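Local coordinates for protein oxidoreductase (Listeria innocua, PDB 3E18) that is of unknown specific function but binds NAD and probably acts as an NAD-dependent dehydrogenase of the GFO/IDH/MocA family, at residues A[7-12]-A[52-57]; A[69-74]-A[79-84]. All coordinates share one frame; numbering follows the deposited sequence.

In the fold
Interaction 1 and interaction 2 lie side by side in the NAD-binding Rossmann domain, their centres about 11 Å apart. Strands 6-11 and 68-71 are parallel neighbours in its central sheet, joined by a probable hydrogen bond from Val11 N to Leu70 O (2.8 Å). A second probable hydrogen bond, between Tyr57 OH and Leu81 O (2.6 Å), ties the loop side of interaction 1 to the helix of interaction 2. Where strand 6-11 ends, Val11 O packs on Thr73 CG2, just past strand 68-71, at 3.6 Å. Both contacts reach the adenosine half of NAD: Gly12 CA approaches ribose O4B at 3.5 Å, while residues 72-74 touch both the adenine and the nicotinamide ribose.

Interaction 1 of 2, residues A[7-12]-A[52-57]; sequences QLVIVG and KIYESY. With NAD (nicotinamide-adenine-dinucleotide), chain E.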
# COMPACT_ATOMS: atom_id res chain seq x y z
N GLN A 7 6.71 26.53 -37.17
CA GLN A 7 5.27 26.62 -37.25
C GLN A 7 4.66 25.28 -36.87
O GLN A 7 4.93 24.26 -37.52
CB GLN A 7 4.85 26.99 -38.67
CG GLN A 7 5.54 28.25 -39.20
CD GLN A 7 5.21 29.48 -38.38
OE1 GLN A 7 4.03 29.82 -38.20
NE2 GLN A 7 6.24 30.15 -37.88
N LEU A 8 3.84 25.31 -35.82
CA LEU A 8 3.17 24.12 -35.29
C LEU A 8 1.69 24.17 -35.61
O LEU A 8 1.06 25.20 -35.42
CB LEU A 8 3.35 24.07 -33.77
CG LEU A 8 2.67 22.90 -33.03
CD1 LEU A 8 3.60 21.69 -33.08
CD2 LEU A 8 2.38 23.29 -31.61
N VAL A 9 1.12 23.06 -36.08
CA VAL A 9 -0.33 22.96 -36.22
C VAL A 9 -0.91 22.04 -35.14
O VAL A 9 -0.38 20.95 -34.89
CB VAL A 9 -0.77 22.53 -37.64
CG1 VAL A 9 -2.26 22.16 -37.70
CG2 VAL A 9 -0.44 23.64 -38.66
N ILE A 10 -1.97 22.51 -34.48
CA ILE A 10 -2.70 21.75 -33.48
C ILE A 10 -3.70 20.83 -34.17
O ILE A 10 -4.58 21.29 -34.90
CB ILE A 10 -3.45 22.69 -32.47
CG1 ILE A 10 -2.48 23.64 -31.76
CG2 ILE A 10 -4.34 21.90 -31.49
CD1 ILE A 10 -1.41 22.98 -30.95
N VAL A 11 -3.54 19.52 -33.95
CA VAL A 11 -4.46 18.51 -34.49
C VAL A 11 -5.25 17.89 -33.34
O VAL A 11 -4.72 17.10 -32.55
CB VAL A 11 -3.70 17.40 -35.26
CG1 VAL A 11 -4.67 16.43 -35.90
CG2 VAL A 11 -2.78 18.01 -36.31
N GLY A 12 -6.53 18.24 -33.27
CA GLY A 12 -7.35 17.84 -32.14
C GLY A 12 -7.56 19.06 -31.27
O GLY A 12 -6.77 19.33 -30.38
N LYS A 52 -5.91 30.25 -37.45
CA LYS A 52 -6.05 29.69 -38.81
C LYS A 52 -6.58 28.26 -38.71
O LYS A 52 -6.11 27.48 -37.88
CB LYS A 52 -4.71 29.69 -39.55
CG LYS A 52 -4.79 29.23 -41.00
CD LYS A 52 -3.49 28.55 -41.43
CE LYS A 52 -3.35 28.53 -42.96
NZ LYS A 52 -4.57 28.05 -43.67
N ILE A 53 -7.55 27.93 -39.55
CA ILE A 53 -8.08 26.56 -39.59
C ILE A 53 -7.92 25.87 -40.94
O ILE A 53 -8.05 26.49 -41.99
CB ILE A 53 -9.54 26.46 -39.09
CG1 ILE A 53 -10.45 27.42 -39.86
CG2 ILE A 53 -9.60 26.74 -37.58
CD1 ILE A 53 -11.93 27.06 -39.78
N TYR A 54 -7.59 24.58 -40.88
CA TYR A 54 -7.43 23.76 -42.07
C TYR A 54 -8.68 22.93 -42.26
O TYR A 54 -9.31 22.53 -41.28
CB TYR A 54 -6.22 22.84 -41.92
CG TYR A 54 -4.90 23.55 -42.02
CD1 TYR A 54 -4.19 23.58 -43.23
CD2 TYR A 54 -4.32 24.16 -40.91
CE1 TYR A 54 -2.96 24.23 -43.33
CE2 TYR A 54 -3.10 24.79 -40.99
CZ TYR A 54 -2.42 24.82 -42.21
OH TYR A 54 -1.21 25.45 -42.29
N GLU A 55 -9.04 22.67 -43.51
CA GLU A 55 -10.24 21.90 -43.83
C GLU A 55 -10.02 20.38 -43.73
O GLU A 55 -10.98 19.62 -43.58
CB GLU A 55 -10.78 22.26 -45.22
CG GLU A 55 -11.26 23.71 -45.36
CD GLU A 55 -12.42 24.04 -44.43
OE1 GLU A 55 -13.41 23.28 -44.40
OE2 GLU A 55 -12.35 25.08 -43.73
N SER A 56 -8.77 19.95 -43.82
CA SER A 56 -8.44 18.54 -43.75
C SER A 56 -7.06 18.33 -43.15
O SER A 56 -6.22 19.23 -43.17
CB SER A 56 -8.51 17.90 -45.14
OG SER A 56 -7.44 18.37 -45.95
N TYR A 57 -6.82 17.13 -42.62
CA TYR A 57 -5.51 16.79 -42.11
C TYR A 57 -4.52 16.69 -43.27
O TYR A 57 -3.38 17.14 -43.15
CB TYR A 57 -5.57 15.50 -41.29
CG TYR A 57 -4.27 15.15 -40.60
CD1 TYR A 57 -3.64 16.06 -39.74
CD2 TYR A 57 -3.67 13.90 -40.79
CE1 TYR A 57 -2.44 15.73 -39.10
CE2 TYR A 57 -2.48 13.57 -40.15
CZ TYR A 57 -1.87 14.49 -39.31
OH TYR A 57 -0.69 14.18 -38.67
PA NAD E . -11.08 15.79 -26.11
O1A NAD E . -11.42 16.93 -25.22
O2A NAD E . -12.18 14.83 -26.31
O5B NAD E . -10.55 16.34 -27.52
C5B NAD E . -10.09 15.52 -28.56
C4B NAD E . -10.33 16.27 -29.87
O4B NAD E . -9.79 15.56 -30.97
C3B NAD E . -11.83 16.43 -30.14
O3B NAD E . -12.11 17.78 -30.37
C2B NAD E . -12.06 15.60 -31.38
O2B NAD E . -13.07 16.13 -32.21
C1B NAD E . -10.70 15.60 -32.04
N9A NAD E . -10.47 14.45 -32.93
C8A NAD E . -10.90 13.16 -32.76
N7A NAD E . -10.46 12.42 -33.81
C5A NAD E . -9.76 13.23 -34.64
C6A NAD E . -9.11 13.00 -35.85
N6A NAD E . -8.96 11.75 -36.28
N1A NAD E . -8.47 14.05 -36.48
C2A NAD E . -8.48 15.31 -35.94
N3A NAD E . -9.13 15.53 -34.74
C4A NAD E . -9.76 14.51 -34.10
O3 NAD E . -9.80 15.02 -25.50
PN NAD E . -8.70 15.67 -24.54
O1N NAD E . -9.12 15.51 -23.12
O2N NAD E . -8.29 17.00 -25.05
O5D NAD E . -7.45 14.64 -24.75
C5D NAD E . -6.83 14.42 -26.00
C4D NAD E . -5.44 13.79 -25.78
O4D NAD E . -4.70 14.56 -24.85
C3D NAD E . -5.49 12.39 -25.21
O3D NAD E . -4.40 11.63 -25.72
C2D NAD E . -5.27 12.57 -23.72
O2D NAD E . -4.62 11.44 -23.18
C1D NAD E . -4.37 13.79 -23.69
N1N NAD E . -4.43 14.61 -22.45
C2N NAD E . -3.24 14.84 -21.81
C3N NAD E . -3.17 15.59 -20.64
C7N NAD E . -1.82 15.99 -20.12
O7N NAD E . -1.73 16.57 -18.85
N7N NAD E . -0.73 15.80 -20.87
C4N NAD E . -4.34 16.17 -20.13
C5N NAD E . -5.55 15.96 -20.80
C6N NAD E . -5.58 15.19 -21.96
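Val9 and Val11 project from the same side of strand 6-11, part of the Rossmann sheet that binds NAD, and each meets one tyrosine of segment 52-57. CG2 of Val11 comes within 3.6 Å of Tyr57 CE1, and its CG1 lies 4.0 Å from that same ring carbon, so both methyls bear on one corner of the ring; the two side chains cross at about a right angle. Val9 uses a single branch. Its CG2 meets Tyr54 CE2 at 3.7 Å, arriving obliquely on the ring.

The Tyr57 bond from backbone to side chain does not aim at the strand; with CG anti to the backbone N (chi1 -174°), the ring nevertheless swings over to Val11. Polar ends are held further out: Tyr54 OH hydrogen-bonds to Asp63 OD2, and Tyr57 OH to the carbonyl of Leu81. Lys52 NZ stands 4.1 Å above the Tyr54 ring plane, displaced toward the rim. Val60 of helix 57-62 also packs on both Val9 and Tyr54. Ser56, directly before Tyr57, is the N-cap of that helix, its OG bonded to Ala59 N in the first turn.

At the cofactor end, Gly12 begins the apparent GxGxxG turn with a positive phi of 106°. Beside it, Val11 CG1 touches the adenine at C2A, 4.0 Å away.

Interaction 2 of 2, residues A[69-74]-A[79-84]; sequences VLIATP and KELAIS. With NAD (nicotinamide-adenine-dinucleotide), chain E.
Thr73 OG1 has a polar and an apolar neighbour: it hydrogen-bonds to Ser77 OG, while Leu81 CD1 packs against it at 3.7 Å. The contact belongs to the beta-alpha-beta unit of the Rossmann fold formed by strand 68-71, helix 78-87 and strand 91-95, and the turn after the first strand is part of the NAD pocket. Thr73 and Leu81 reach toward each other tip to tip. A chi1 of 62° sets the Thr73 hydroxyl between the backbone N and the carbonyl carbon and turns CG2 to the adenine, where it sits over the ring face, 3.5 Å from NAD C4A.

Further back along the strand, no polar side-chain atom takes part. Ile71 points at the helix, and its CD1 lies closer to the helix backbone than to any side chain there: Ala82 N is 3.6 Å from this methyl, and Ala82 CB 3.8 Å. Leu81 CB flanks it at 4.1 Å. With CG1 anti to the carbonyl carbon (chi1 -63°), Ile71 sends this branch to the helix surface. Val92 of strand 91-95 also packs against Ile71.

Beyond the pocket-facing Thr73, Pro74 CD lies 3.5 Å from NAD C8A, and the Thr73 carbonyl accepts a hydrogen bond from His78 NE2. Along the helix, Glu80 O accepts from both Ser84 N and Ser84 OG, which approach from opposite faces of the carbonyl plane; the hydroxyl bond, Ser84 OG to Glu80 O, measures 3.0 Å, its donor tilted 33° from that plane.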
# COMPACT_ATOMS: atom_id res chain seq x y z
N VAL A 69 3.57 19.08 -36.11
CA VAL A 69 2.20 18.94 -35.64
C VAL A 69 2.14 18.51 -34.18
O VAL A 69 3.00 17.78 -33.69
CB VAL A 69 1.31 18.00 -36.53
CG1 VAL A 69 1.32 18.44 -38.00
CG2 VAL A 69 1.73 16.55 -36.39
N LEU A 70 1.13 19.02 -33.49
CA LEU A 70 0.81 18.57 -32.15
C LEU A 70 -0.42 17.68 -32.26
O LEU A 70 -1.47 18.12 -32.73
CB LEU A 70 0.54 19.78 -31.24
CG LEU A 70 0.18 19.64 -29.74
CD1 LEU A 70 -1.31 19.49 -29.56
CD2 LEU A 70 0.88 18.45 -29.08
N ILE A 71 -0.31 16.43 -31.80
CA ILE A 71 -1.45 15.49 -31.81
C ILE A 71 -2.13 15.41 -30.45
O ILE A 71 -1.58 14.86 -29.49
CB ILE A 71 -1.05 14.10 -32.34
CG1 ILE A 71 -0.60 14.24 -33.80
CG2 ILE A 71 -2.23 13.09 -32.29
CD1 ILE A 71 0.34 13.19 -34.22
N ALA A 72 -3.33 15.96 -30.37
CA ALA A 72 -4.10 15.93 -29.13
C ALA A 72 -5.50 15.36 -29.37
O ALA A 72 -6.52 15.93 -28.95
CB ALA A 72 -4.16 17.32 -28.51
N THR A 73 -5.54 14.22 -30.06
CA THR A 73 -6.77 13.50 -30.35
C THR A 73 -6.90 12.34 -29.35
O THR A 73 -5.94 12.07 -28.62
CB THR A 73 -6.75 12.96 -31.79
OG1 THR A 73 -5.67 12.02 -31.92
CG2 THR A 73 -6.58 14.08 -32.79
N PRO A 74 -8.08 11.67 -29.28
CA PRO A 74 -8.17 10.44 -28.47
C PRO A 74 -7.10 9.38 -28.81
O PRO A 74 -6.54 9.38 -29.90
CB PRO A 74 -9.58 9.92 -28.76
CG PRO A 74 -10.36 11.16 -29.06
CD PRO A 74 -9.40 12.03 -29.84
N LYS A 79 -1.37 6.96 -33.45
CA LYS A 79 -0.36 6.29 -34.26
C LYS A 79 -0.47 6.65 -35.74
O LYS A 79 0.54 6.98 -36.37
CB LYS A 79 -0.45 4.78 -34.06
CG LYS A 79 0.59 3.95 -34.83
CD LYS A 79 0.15 2.50 -34.94
CE LYS A 79 1.15 1.68 -35.74
NZ LYS A 79 0.82 0.22 -35.78
N GLU A 80 -1.68 6.60 -36.29
CA GLU A 80 -1.91 6.87 -37.72
C GLU A 80 -1.58 8.32 -38.07
O GLU A 80 -0.92 8.57 -39.08
CB GLU A 80 -3.35 6.53 -38.14
CG GLU A 80 -3.66 6.75 -39.63
CD GLU A 80 -5.08 6.37 -40.03
OE1 GLU A 80 -5.42 5.16 -40.02
OE2 GLU A 80 -5.87 7.28 -40.36
N LEU A 81 -2.05 9.25 -37.24
CA LEU A 81 -1.79 10.67 -37.45
C LEU A 81 -0.31 11.02 -37.33
O LEU A 81 0.19 11.85 -38.08
CB LEU A 81 -2.62 11.53 -36.49
CG LEU A 81 -4.14 11.32 -36.55
CD1 LEU A 81 -4.87 12.13 -35.48
CD2 LEU A 81 -4.71 11.61 -37.92
N ALA A 82 0.39 10.38 -36.39
CA ALA A 82 1.83 10.59 -36.21
C ALA A 82 2.63 10.07 -37.39
O ALA A 82 3.48 10.78 -37.91
CB ALA A 82 2.34 9.98 -34.90
N ILE A 83 2.37 8.83 -37.80
CA ILE A 83 3.10 8.24 -38.93
C ILE A 83 2.81 9.05 -40.21
O ILE A 83 3.73 9.37 -40.94
CB ILE A 83 2.78 6.73 -39.09
CG1 ILE A 83 3.39 5.94 -37.92
CG2 ILE A 83 3.27 6.20 -40.47
CD1 ILE A 83 3.01 4.47 -37.87
N SER A 84 1.56 9.44 -40.43
CA SER A 84 1.22 10.34 -41.54
C SER A 84 2.00 11.65 -41.54
O SER A 84 2.47 12.09 -42.59
CB SER A 84 -0.27 10.67 -41.54
OG SER A 84 -0.99 9.52 -41.91
PA NAD E . -11.08 15.79 -26.11
O1A NAD E . -11.42 16.93 -25.22
O2A NAD E . -12.18 14.83 -26.31
O5B NAD E . -10.55 16.34 -27.52
C5B NAD E . -10.09 15.52 -28.56
C4B NAD E . -10.33 16.27 -29.87
O4B NAD E . -9.79 15.56 -30.97
C3B NAD E . -11.83 16.43 -30.14
O3B NAD E . -12.11 17.78 -30.37
C2B NAD E . -12.06 15.60 -31.38
O2B NAD E . -13.07 16.13 -32.21
C1B NAD E . -10.70 15.60 -32.04
N9A NAD E . -10.47 14.45 -32.93
C8A NAD E . -10.90 13.16 -32.76
N7A NAD E . -10.46 12.42 -33.81
C5A NAD E . -9.76 13.23 -34.64
C6A NAD E . -9.11 13.00 -35.85
N6A NAD E . -8.96 11.75 -36.28
N1A NAD E . -8.47 14.05 -36.48
C2A NAD E . -8.48 15.31 -35.94
N3A NAD E . -9.13 15.53 -34.74
C4A NAD E . -9.76 14.51 -34.10
O3 NAD E . -9.80 15.02 -25.50
PN NAD E . -8.70 15.67 -24.54
O1N NAD E . -9.12 15.51 -23.12
O2N NAD E . -8.29 17.00 -25.05
O5D NAD E . -7.45 14.64 -24.75
C5D NAD E . -6.83 14.42 -26.00
C4D NAD E . -5.44 13.79 -25.78
O4D NAD E . -4.70 14.56 -24.85
C3D NAD E . -5.49 12.39 -25.21
O3D NAD E . -4.40 11.63 -25.72
C2D NAD E . -5.27 12.57 -23.72
O2D NAD E . -4.62 11.44 -23.18
C1D NAD E . -4.37 13.79 -23.69
N1N NAD E . -4.43 14.61 -22.45
C2N NAD E . -3.24 14.84 -21.81
C3N NAD E . -3.17 15.59 -20.64
C7N NAD E . -1.82 15.99 -20.12
O7N NAD E . -1.73 16.57 -18.85
N7N NAD E . -0.73 15.80 -20.87
C4N NAD E . -4.34 16.17 -20.13
C5N NAD E . -5.55 15.96 -20.80
C6N NAD E . -5.58 15.19 -21.96